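Local structure of UDP-N-acetylglucosamine 3-dehydrogenase (Acidithiobacillus ferrooxidans, 7BVJ) at residues G7-G12 with P52-L57; Q27-F32 with A59-V64; Q127-A132 with I224-R229. The protein catalyses the NAD(+)-dependent oxidation of the glucosamine 3-position of UDP-N-acetylglucosamine to a ketone, a step in making the GlcN3N sugar of lipid A. All blocks are in the same frame, centred on the assembly; numbering follows the deposited sequence.

Overall arrangement
Interactions 1 and 2 are two interlocking contacts of one NAD-binding Rossmann domain, their centres about 8 Å apart. Strand 5-9 runs in the parallel sheet between strands 27-32 and 63-66, so the two contacts share backbone links: Gly10 N lies 2.7 Å from Phe32 O and Gly7 N 3.0 Å from Ala63 O, both probable hydrogen bonds. Both also reach NAD, through Ile9 and the glycine-rich turn after it, and through Phe32. Interaction 3 belongs to the C-terminal domain on the opposite side of the chain's centre, with its centre about 41 Å from that of interaction 1 and about 39 Å from that of interaction 2; the side chain of Ile224 is about 10 Å from a bound disulfonic acid.

Interaction 1 (G7-G12 with P52-L57). With NAD (nicotinamide-adenine-dinucleotide), chain E.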
loop_
_atom_site.group_PDB
_atom_site.type_symbol
_atom_site.label_atom_id
_atom_site.label_comp_id
_atom_site.label_asym_id
_atom_site.label_seq_id
_atom_site.Cartn_x
_atom_site.Cartn_y
_atom_site.Cartn_z
ATOM N N GLY A 7 3.107 7.720 -18.046
ATOM C CA GLY A 7 2.696 6.466 -18.644
ATOM C C GLY A 7 2.426 5.411 -17.587
ATOM O O GLY A 7 2.758 5.570 -16.409
ATOM N N VAL A 8 1.797 4.325 -18.023
ATOM C CA VAL A 8 1.553 3.167 -17.176
ATOM C C VAL A 8 2.059 1.930 -17.898
ATOM O O VAL A 8 1.749 1.714 -19.073
ATOM C CB VAL A 8 0.066 3.007 -16.796
ATOM C CG1 VAL A 8 -0.125 1.789 -15.891
ATOM C CG2 VAL A 8 -0.455 4.261 -16.076
ATOM N N ILE A 9 2.858 1.139 -17.200
ATOM C CA ILE A 9 3.369 -0.137 -17.679
ATOM C C ILE A 9 2.591 -1.215 -16.943
ATOM O O ILE A 9 2.757 -1.388 -15.729
ATOM C CB ILE A 9 4.873 -0.268 -17.425
ATOM C CG1 ILE A 9 5.626 0.848 -18.169
ATOM C CG2 ILE A 9 5.346 -1.699 -17.760
ATOM C CD1 ILE A 9 7.082 0.987 -17.763
ATOM N N GLY A 10 1.701 -1.898 -17.659
ATOM C CA GLY A 10 0.831 -2.883 -17.051
ATOM C C GLY A 10 -0.536 -2.296 -16.769
ATOM O O GLY A 10 -0.707 -1.600 -15.768
ATOM N N VAL A 11 -1.507 -2.569 -17.636
ATOM C CA VAL A 11 -2.826 -1.956 -17.542
ATOM C C VAL A 11 -3.929 -2.995 -17.383
ATOM O O VAL A 11 -5.008 -2.867 -17.966
ATOM C CB VAL A 11 -3.106 -1.025 -18.731
ATOM C CG1 VAL A 11 -2.432 0.322 -18.478
ATOM C CG2 VAL A 11 -2.626 -1.657 -20.032
ATOM N N GLY A 12 -3.676 -4.028 -16.594
ATOM C CA GLY A 12 -4.771 -4.871 -16.159
ATOM C C GLY A 12 -5.738 -4.134 -15.250
ATOM O O GLY A 12 -5.934 -2.921 -15.400
ATOM N N PRO A 52 4.026 -0.003 -28.742
ATOM C CA PRO A 52 4.422 -1.344 -29.183
ATOM C C PRO A 52 5.506 -1.981 -28.334
ATOM O O PRO A 52 5.798 -3.161 -28.542
ATOM C CB PRO A 52 4.931 -1.097 -30.604
ATOM C CG PRO A 52 5.494 0.290 -30.531
ATOM C CD PRO A 52 4.565 1.050 -29.626
ATOM N N SER A 53 6.122 -1.253 -27.406
ATOM C CA SER A 53 7.135 -1.835 -26.530
ATOM C C SER A 53 7.269 -0.950 -25.298
ATOM O O SER A 53 6.870 0.217 -25.310
ATOM C CB SER A 53 8.492 -1.975 -27.230
ATOM O OG SER A 53 9.073 -0.697 -27.440
ATOM N N VAL A 54 7.834 -1.527 -24.230
ATOM C CA VAL A 54 8.092 -0.739 -23.025
ATOM C C VAL A 54 9.068 0.391 -23.332
ATOM O O VAL A 54 8.935 1.507 -22.808
ATOM C CB VAL A 54 8.593 -1.634 -21.874
ATOM C CG1 VAL A 54 9.928 -2.250 -22.199
ATOM C CG2 VAL A 54 8.709 -0.828 -20.592
ATOM N N ASP A 55 10.045 0.134 -24.215
ATOM C CA ASP A 55 11.092 1.124 -24.459
ATOM C C ASP A 55 10.536 2.366 -25.146
ATOM O O ASP A 55 10.964 3.486 -24.851
ATOM C CB ASP A 55 12.229 0.507 -25.276
ATOM C CG ASP A 55 12.872 -0.675 -24.572
ATOM O OD1 ASP A 55 13.218 -1.654 -25.267
ATOM O OD2 ASP A 55 13.016 -0.636 -23.322
ATOM N N ALA A 56 9.559 2.188 -26.039
ATOM C CA ALA A 56 8.991 3.327 -26.752
ATOM C C ALA A 56 8.083 4.145 -25.850
ATOM O O ALA A 56 7.994 5.374 -25.996
ATOM C CB ALA A 56 8.233 2.855 -27.993
ATOM N N LEU A 57 7.378 3.483 -24.928
ATOM C CA LEU A 57 6.735 4.209 -23.839
ATOM C C LEU A 57 7.757 5.059 -23.090
ATOM O O LEU A 57 7.590 6.268 -22.946
ATOM C CB LEU A 57 6.038 3.235 -22.883
ATOM C CG LEU A 57 5.232 3.878 -21.740
ATOM C CD1 LEU A 57 4.037 2.996 -21.360
ATOM C CD2 LEU A 57 6.092 4.124 -20.535
HETATM P PA NAD E . -3.730 -8.094 -13.381
HETATM O O1A NAD E . -2.955 -9.276 -13.849
HETATM O O2A NAD E . -5.174 -7.730 -13.608
HETATM O O5B NAD E . -2.926 -6.853 -14.315
HETATM C C5B NAD E . -1.670 -7.366 -14.693
HETATM C C4B NAD E . -1.249 -6.732 -16.022
HETATM O O4B NAD E . 0.149 -6.801 -16.167
HETATM C C3B NAD E . -1.870 -7.602 -17.126
HETATM O O3B NAD E . -2.504 -6.684 -17.940
HETATM C C2B NAD E . -0.649 -8.241 -17.809
HETATM O O2B NAD E . -0.832 -8.358 -19.217
HETATM C C1B NAD E . 0.395 -7.161 -17.529
HETATM N N9A NAD E . 1.772 -7.639 -17.539
HETATM C C8A NAD E . 2.328 -8.804 -17.058
HETATM N N7A NAD E . 3.648 -8.860 -17.221
HETATM C C5A NAD E . 3.978 -7.673 -17.835
HETATM C C6A NAD E . 5.217 -7.135 -18.273
HETATM N N6A NAD E . 6.380 -7.857 -18.103
HETATM N N1A NAD E . 5.249 -5.908 -18.868
HETATM C C2A NAD E . 4.045 -5.257 -19.010
HETATM N N3A NAD E . 2.804 -5.639 -18.638
HETATM C C4A NAD E . 2.815 -6.879 -18.050
HETATM O O3 NAD E . -3.598 -7.757 -11.801
HETATM P PN NAD E . -3.939 -6.290 -11.254
HETATM O O1N NAD E . -3.827 -5.055 -12.110
HETATM O O2N NAD E . -4.946 -6.644 -10.213
HETATM O O5D NAD E . -2.600 -5.938 -10.111
#
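The adenine end of the NAD pocket is backed by the contact of Ile9, last residue of strand 5-9, with Val54 and Leu57 on helix 54-59. Ile9 uses its branches for different jobs. Its longer arm lies beside the backbone N (chi1 -61°) and extends until CD1 meets Val54 CG2 at 3.7 Å, while CG1 passes obliquely over Leu57 CD2 at 4.1 Å. The shorter branch, CG2, comes within 4.0 Å of C2A of NAD. Replacing Ile9 by an alanine would probably deprive Val54 and Leu57 of their apolar contact with the strand and open a gap beside the adenine. Leu57 also rests CD1 against Val8 O, at 3.5 Å, and its CD2 lies so close to Gly7 that a side chain there would be crowded. Ser53 is the helix N-cap, with OG accepting from Ala56 N at 3.2 Å. Beyond Ile9 the chain turns on glycines. Gly10 adopts backbone angles that would press a CB against the preceding carbonyl oxygen, and its CA approaches N3A of NAD at 3.7 Å. At Gly12 a CB would collide with O5B of NAD, whereas the bare backbone lets N come within 3.2 Å of O3B. With Gly15, at the start of helix 13-25, Gly10 and Gly12 make up the GxGxxG motif that links the first strand to the first helix, the hallmark of the dinucleotide-binding Rossmann fold.

Interaction 2 (Q27-F32 with A59-V64); sequences QLAGVF and AEVDAV. With NAD (nicotinamide-adenine-dinucleotide), chain E.
Val61 is turned with CG1 anti to its carbonyl carbon and beside its backbone N (chi1 -58°), which directs that methyl at Ala29 CB, 3.8 Å away. The alanine has a single methyl and so no rotation of its own to choose; it fits between Val61 and the backbone of Glu60, its CB standing 3.9 Å from Glu60 O and 4.3 Å from Glu60 CB. Being so small, Ala29 lets the strand and the residues after helix 54-59 come close, its CA 6.7 Å from Glu60 CA. The next residue, Gly30, has backbone angles at which a CB would be jammed against Ala29 O. Farther along the same strand, Phe32 carries its ring to the cofactor: with CG anti to the backbone N (chi1 173°), CE2 arrives obliquely at C2A of NAD, 3.7 Å off, and the ring also packs on Val54 and Leu57 of helix 54-59. Strand 27-32 is tied to its sheet neighbours by backbone bonds from Ala29 to Thr6 and Arg49, and in the turn before strand 63-66 Asp62 forms a salt bridge with Arg5. The contact between the segments is therefore small and largely apolar, one methyl pair and one methyl-to-carbonyl touch; such weak, non-directional forces reward a good fit but do not by themselves set a register.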
loop_
_atom_site.group_PDB
_atom_site.type_symbol
_atom_site.label_atom_id
_atom_site.label_comp_id
_atom_site.label_asym_id
_atom_site.label_seq_id
_atom_site.Cartn_x
_atom_site.Cartn_y
_atom_site.Cartn_z
ATOM N N GLN A 27 -0.169 14.772 -18.532
ATOM C CA GLN A 27 -0.149 14.553 -19.980
ATOM C C GLN A 27 0.184 13.080 -20.216
ATOM O O GLN A 27 1.349 12.691 -20.359
ATOM C CB GLN A 27 0.845 15.489 -20.657
ATOM C CG GLN A 27 0.390 16.951 -20.693
ATOM C CD GLN A 27 0.547 17.650 -19.346
ATOM O OE1 GLN A 27 1.650 17.747 -18.815
ATOM N NE2 GLN A 27 -0.560 18.138 -18.793
ATOM N N LEU A 28 -0.852 12.251 -20.217
ATOM C CA LEU A 28 -0.678 10.810 -20.394
ATOM C C LEU A 28 -0.277 10.524 -21.835
ATOM O O LEU A 28 -1.096 10.661 -22.745
ATOM C CB LEU A 28 -1.964 10.075 -20.036
ATOM C CG LEU A 28 -1.990 8.537 -20.169
ATOM C CD1 LEU A 28 -1.115 7.835 -19.142
ATOM C CD2 LEU A 28 -3.419 7.994 -20.091
ATOM N N ALA A 29 0.985 10.151 -22.050
ATOM C CA ALA A 29 1.397 9.702 -23.374
ATOM C C ALA A 29 0.701 8.399 -23.750
ATOM O O ALA A 29 0.233 8.245 -24.884
ATOM C CB ALA A 29 2.914 9.525 -23.427
ATOM N N GLY A 30 0.614 7.453 -22.821
ATOM C CA GLY A 30 -0.043 6.196 -23.133
ATOM C C GLY A 30 0.391 5.080 -22.192
ATOM O O GLY A 30 0.879 5.323 -21.088
ATOM N N VAL A 31 0.200 3.852 -22.674
ATOM C CA VAL A 31 0.264 2.656 -21.855
ATOM C C VAL A 31 0.985 1.550 -22.621
ATOM O O VAL A 31 1.068 1.561 -23.854
ATOM C CB VAL A 31 -1.159 2.206 -21.444
ATOM C CG1 VAL A 31 -1.804 3.231 -20.484
ATOM C CG2 VAL A 31 -2.023 2.045 -22.679
ATOM N N PHE A 32 1.550 0.610 -21.868
ATOM C CA PHE A 32 2.122 -0.603 -22.425
ATOM C C PHE A 32 1.688 -1.782 -21.571
ATOM O O PHE A 32 1.699 -1.706 -20.341
ATOM C CB PHE A 32 3.662 -0.585 -22.488
ATOM C CG PHE A 32 4.253 -1.919 -22.907
ATOM C CD1 PHE A 32 4.287 -2.282 -24.251
ATOM C CD2 PHE A 32 4.712 -2.828 -21.956
ATOM C CE1 PHE A 32 4.792 -3.519 -24.649
ATOM C CE2 PHE A 32 5.218 -4.078 -22.343
ATOM C CZ PHE A 32 5.266 -4.413 -23.699
ATOM N N ALA A 59 10.583 6.223 -23.815
ATOM C CA ALA A 59 11.142 7.347 -24.577
ATOM C C ALA A 59 10.255 8.589 -24.547
ATOM O O ALA A 59 10.763 9.696 -24.730
ATOM C CB ALA A 59 11.394 6.937 -26.035
ATOM N N GLU A 60 8.951 8.440 -24.313
ATOM C CA GLU A 60 7.995 9.536 -24.409
ATOM C C GLU A 60 7.487 10.052 -23.055
ATOM O O GLU A 60 6.534 10.836 -23.039
ATOM C CB GLU A 60 6.789 9.112 -25.262
ATOM C CG GLU A 60 7.121 8.656 -26.697
ATOM C CD GLU A 60 6.985 9.757 -27.750
ATOM O OE1 GLU A 60 6.765 10.935 -27.389
ATOM O OE2 GLU A 60 7.098 9.437 -28.956
ATOM N N VAL A 61 8.061 9.633 -21.920
ATOM C CA VAL A 61 7.532 10.033 -20.615
ATOM C C VAL A 61 8.639 10.410 -19.645
ATOM O O VAL A 61 9.803 10.039 -19.806
ATOM C CB VAL A 61 6.684 8.939 -19.929
ATOM C CG1 VAL A 61 5.512 8.526 -20.781
ATOM C CG2 VAL A 61 7.575 7.752 -19.562
ATOM N N ASP A 62 8.221 11.114 -18.585
ATOM C CA ASP A 62 9.029 11.436 -17.419
ATOM C C ASP A 62 8.740 10.530 -16.227
ATOM O O ASP A 62 9.658 10.234 -15.456
ATOM C CB ASP A 62 8.798 12.897 -16.998
ATOM C CG ASP A 62 8.968 13.882 -18.154
ATOM O OD1 ASP A 62 10.105 14.011 -18.647
ATOM O OD2 ASP A 62 7.966 14.523 -18.564
ATOM N N ALA A 63 7.493 10.096 -16.038
ATOM C CA ALA A 63 7.188 9.193 -14.932
ATOM C C ALA A 63 6.240 8.092 -15.381
ATOM O O ALA A 63 5.425 8.276 -16.289
ATOM C CB ALA A 63 6.566 9.934 -13.731
ATOM N N VAL A 64 6.338 6.943 -14.723
ATOM C CA VAL A 64 5.398 5.864 -14.975
ATOM C C VAL A 64 4.896 5.284 -13.661
ATOM O O VAL A 64 5.571 5.332 -12.623
ATOM C CB VAL A 64 6.011 4.735 -15.829
ATOM C CG1 VAL A 64 6.471 5.261 -17.181
ATOM C CG2 VAL A 64 7.157 4.088 -15.067
HETATM P PA NAD E . -3.730 -8.094 -13.381
HETATM O O1A NAD E . -2.955 -9.276 -13.849
HETATM O O2A NAD E . -5.174 -7.730 -13.608
HETATM O O5B NAD E . -2.926 -6.853 -14.315
HETATM C C5B NAD E . -1.670 -7.366 -14.693
HETATM C C4B NAD E . -1.249 -6.732 -16.022
HETATM O O4B NAD E . 0.149 -6.801 -16.167
HETATM C C3B NAD E . -1.870 -7.602 -17.126
HETATM O O3B NAD E . -2.504 -6.684 -17.940
HETATM C C2B NAD E . -0.649 -8.241 -17.809
HETATM O O2B NAD E . -0.832 -8.358 -19.217
HETATM C C1B NAD E . 0.395 -7.161 -17.529
HETATM N N9A NAD E . 1.772 -7.639 -17.539
HETATM C C8A NAD E . 2.328 -8.804 -17.058
HETATM N N7A NAD E . 3.648 -8.860 -17.221
HETATM C C5A NAD E . 3.978 -7.673 -17.835
HETATM C C6A NAD E . 5.217 -7.135 -18.273
HETATM N N6A NAD E . 6.380 -7.857 -18.103
HETATM N N1A NAD E . 5.249 -5.908 -18.868
HETATM C C2A NAD E . 4.045 -5.257 -19.010
HETATM N N3A NAD E . 2.804 -5.639 -18.638
HETATM C C4A NAD E . 2.815 -6.879 -18.050
HETATM O O3 NAD E . -3.598 -7.757 -11.801
HETATM P PN NAD E . -3.939 -6.290 -11.254
HETATM O O1N NAD E . -3.827 -5.055 -12.110
HETATM O O2N NAD E . -4.946 -6.644 -10.213
HETATM O O5D NAD E . -2.600 -5.938 -10.111
#

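Interaction 3 (Q127-A132 with I224-R229); sequences QYLRQA and IFWQDR
Leu129, on the inward side of helix 124-132, reaches Ile224 and Trp226 with its two methyls. CD1 meets Ile224 CD1 tip to tip at 4.2 Å, and CD2 approaches the indole obliquely, 4.2 Å from Trp226 CH2. These touches are light; the tighter fit lies within 224-229, where Ile224 CG2 sits 3.3 Å above one face of the indole, displaced toward its rim. Ile224 can serve both neighbours because it is branched at CB: CG1 swings beside its own backbone N (chi1 -48°) and carries CD1 to the leucine, leaving CG2 for the tryptophan. The broad indole suits a place where it must be flanked by apolar groups and still satisfy one polar atom, since its NE1 is hydrogen-bonded to Gly135 O. The other sides are looser. Gln127, Arg130 and Gln131 lie on the exposed sides of the helix, Gln127 OE1 bonded to Arg266, and Gln227 and Asp228 are exposed in the turn, which is closed by a backbone bond from Trp226 N to Arg229 O of 3.1 Å; Asp228 is held there by a salt bridge to Arg245. In the C-terminal domain the helix thus lies against the mixed sheet at the hairpin of strands 219-225 and 229-234, with Leu129 also on Ala231, Val233 and Ile242, Trp226 edge-to-face with Phe134, and Ile224 on Leu172 of helix 157-173.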
loop_
_atom_site.group_PDB
_atom_site.type_symbol
_atom_site.label_atom_id
_atom_site.label_comp_id
_atom_site.label_asym_id
_atom_site.label_seq_id
_atom_site.Cartn_x
_atom_site.Cartn_y
_atom_site.Cartn_z
ATOM N N GLN A 127 -4.610 10.073 7.453
ATOM C CA GLN A 127 -4.118 11.439 7.321
ATOM C C GLN A 127 -4.553 12.276 8.511
ATOM O O GLN A 127 -3.756 13.037 9.069
ATOM C CB GLN A 127 -4.611 12.057 6.009
ATOM C CG GLN A 127 -4.160 13.508 5.773
ATOM C CD GLN A 127 -3.967 13.831 4.290
ATOM O OE1 GLN A 127 -3.519 12.981 3.507
ATOM N NE2 GLN A 127 -4.308 15.062 3.898
ATOM N N TYR A 128 -5.810 12.114 8.934
ATOM C CA TYR A 128 -6.295 12.856 10.088
ATOM C C TYR A 128 -5.518 12.494 11.346
ATOM O O TYR A 128 -5.166 13.374 12.146
ATOM C CB TYR A 128 -7.788 12.597 10.291
ATOM C CG TYR A 128 -8.355 13.378 11.463
ATOM C CD1 TYR A 128 -8.346 12.846 12.746
ATOM C CD2 TYR A 128 -8.887 14.646 11.285
ATOM C CE1 TYR A 128 -8.847 13.546 13.809
ATOM C CE2 TYR A 128 -9.394 15.353 12.347
ATOM C CZ TYR A 128 -9.370 14.798 13.604
ATOM O OH TYR A 128 -9.879 15.495 14.664
ATOM N N LEU A 129 -5.259 11.200 11.552
ATOM C CA LEU A 129 -4.581 10.778 12.776
ATOM C C LEU A 129 -3.123 11.212 12.769
ATOM O O LEU A 129 -2.561 11.551 13.818
ATOM C CB LEU A 129 -4.696 9.259 12.951
ATOM C CG LEU A 129 -6.071 8.761 13.385
ATOM C CD1 LEU A 129 -6.164 7.274 13.197
ATOM C CD2 LEU A 129 -6.326 9.179 14.836
ATOM N N ARG A 130 -2.490 11.211 11.598
ATOM C CA ARG A 130 -1.135 11.738 11.522
ATOM C C ARG A 130 -1.126 13.237 11.820
ATOM O O ARG A 130 -0.245 13.723 12.535
ATOM C CB ARG A 130 -0.513 11.431 10.151
ATOM C CG ARG A 130 -0.208 9.916 9.917
ATOM C CD ARG A 130 0.768 9.691 8.753
ATOM N NE ARG A 130 2.160 9.959 9.113
ATOM C CZ ARG A 130 3.109 10.315 8.251
ATOM N NH1 ARG A 130 2.820 10.447 6.963
ATOM N NH2 ARG A 130 4.352 10.538 8.673
ATOM N N GLN A 131 -2.118 13.982 11.309
ATOM C CA GLN A 131 -2.145 15.417 11.572
ATOM C C GLN A 131 -2.527 15.742 13.012
ATOM O O GLN A 131 -2.238 16.849 13.477
ATOM C CB GLN A 131 -3.095 16.118 10.610
ATOM C CG GLN A 131 -2.464 16.402 9.252
ATOM C CD GLN A 131 -1.501 17.591 9.267
ATOM O OE1 GLN A 131 -0.957 17.970 10.318
ATOM N NE2 GLN A 131 -1.292 18.192 8.093
ATOM N N ALA A 132 -3.153 14.805 13.732
ATOM C CA ALA A 132 -3.442 15.026 15.148
ATOM C C ALA A 132 -2.207 14.929 16.040
ATOM O O ALA A 132 -2.269 15.375 17.189
ATOM C CB ALA A 132 -4.508 14.045 15.637
ATOM N N ILE A 224 -6.592 1.390 17.615
ATOM C CA ILE A 224 -5.289 1.949 17.934
ATOM C C ILE A 224 -5.344 2.499 19.354
ATOM O O ILE A 224 -6.266 3.248 19.699
ATOM C CB ILE A 224 -4.899 3.045 16.932
ATOM C CG1 ILE A 224 -5.116 2.563 15.485
ATOM C CG2 ILE A 224 -3.492 3.492 17.176
ATOM C CD1 ILE A 224 -4.699 3.571 14.438
ATOM N N PHE A 225 -4.365 2.126 20.176
ATOM C CA PHE A 225 -4.327 2.474 21.589
ATOM C C PHE A 225 -3.062 3.268 21.888
ATOM O O PHE A 225 -1.940 2.772 21.691
ATOM C CB PHE A 225 -4.371 1.221 22.473
ATOM C CG PHE A 225 -5.597 0.365 22.283
ATOM C CD1 PHE A 225 -6.628 0.387 23.214
ATOM C CD2 PHE A 225 -5.706 -0.492 21.187
ATOM C CE1 PHE A 225 -7.757 -0.414 23.034
ATOM C CE2 PHE A 225 -6.829 -1.291 21.011
ATOM C CZ PHE A 225 -7.852 -1.247 21.936
ATOM N N TRP A 226 -3.254 4.496 22.366
ATOM C CA TRP A 226 -2.234 5.298 23.019
ATOM C C TRP A 226 -2.495 5.269 24.517
ATOM O O TRP A 226 -3.491 4.718 24.989
ATOM C CB TRP A 226 -2.240 6.742 22.507
ATOM C CG TRP A 226 -1.906 6.921 21.052
ATOM C CD1 TRP A 226 -0.687 7.246 20.525
ATOM C CD2 TRP A 226 -2.807 6.821 19.944
ATOM N NE1 TRP A 226 -0.771 7.335 19.162
ATOM C CE2 TRP A 226 -2.062 7.084 18.777
ATOM C CE3 TRP A 226 -4.169 6.517 19.822
ATOM C CZ2 TRP A 226 -2.633 7.063 17.503
ATOM C CZ3 TRP A 226 -4.732 6.501 18.574
ATOM C CH2 TRP A 226 -3.970 6.785 17.419
ATOM N N GLN A 227 -1.594 5.896 25.276
ATOM C CA GLN A 227 -1.753 5.944 26.726
ATOM C C GLN A 227 -3.012 6.688 27.153
ATOM O O GLN A 227 -3.532 6.438 28.246
ATOM C CB GLN A 227 -0.525 6.602 27.350
ATOM C CG GLN A 227 -0.300 6.253 28.794
ATOM C CD GLN A 227 1.166 6.059 29.103
ATOM O OE1 GLN A 227 1.992 5.917 28.193
ATOM N NE2 GLN A 227 1.502 6.044 30.388
ATOM N N ASP A 228 -3.524 7.597 26.326
ATOM C CA ASP A 228 -4.674 8.393 26.730
ATOM C C ASP A 228 -5.767 8.456 25.677
ATOM O O ASP A 228 -6.693 9.262 25.829
ATOM C CB ASP A 228 -4.234 9.812 27.094
ATOM C CG ASP A 228 -3.427 9.853 28.366
ATOM O OD1 ASP A 228 -3.920 9.325 29.395
ATOM O OD2 ASP A 228 -2.299 10.400 28.330
ATOM N N ARG A 229 -5.703 7.629 24.631
ATOM C CA ARG A 229 -6.664 7.709 23.538
ATOM C C ARG A 229 -6.937 6.325 22.978
ATOM O O ARG A 229 -6.113 5.413 23.087
ATOM C CB ARG A 229 -6.176 8.604 22.394
ATOM C CG ARG A 229 -6.502 10.054 22.567
ATOM C CD ARG A 229 -5.493 10.952 21.889
ATOM N NE ARG A 229 -5.160 12.103 22.737
ATOM C CZ ARG A 229 -6.026 13.048 23.112
ATOM N NH1 ARG A 229 -7.298 13.004 22.721
ATOM N NH2 ARG A 229 -5.619 14.044 23.893
#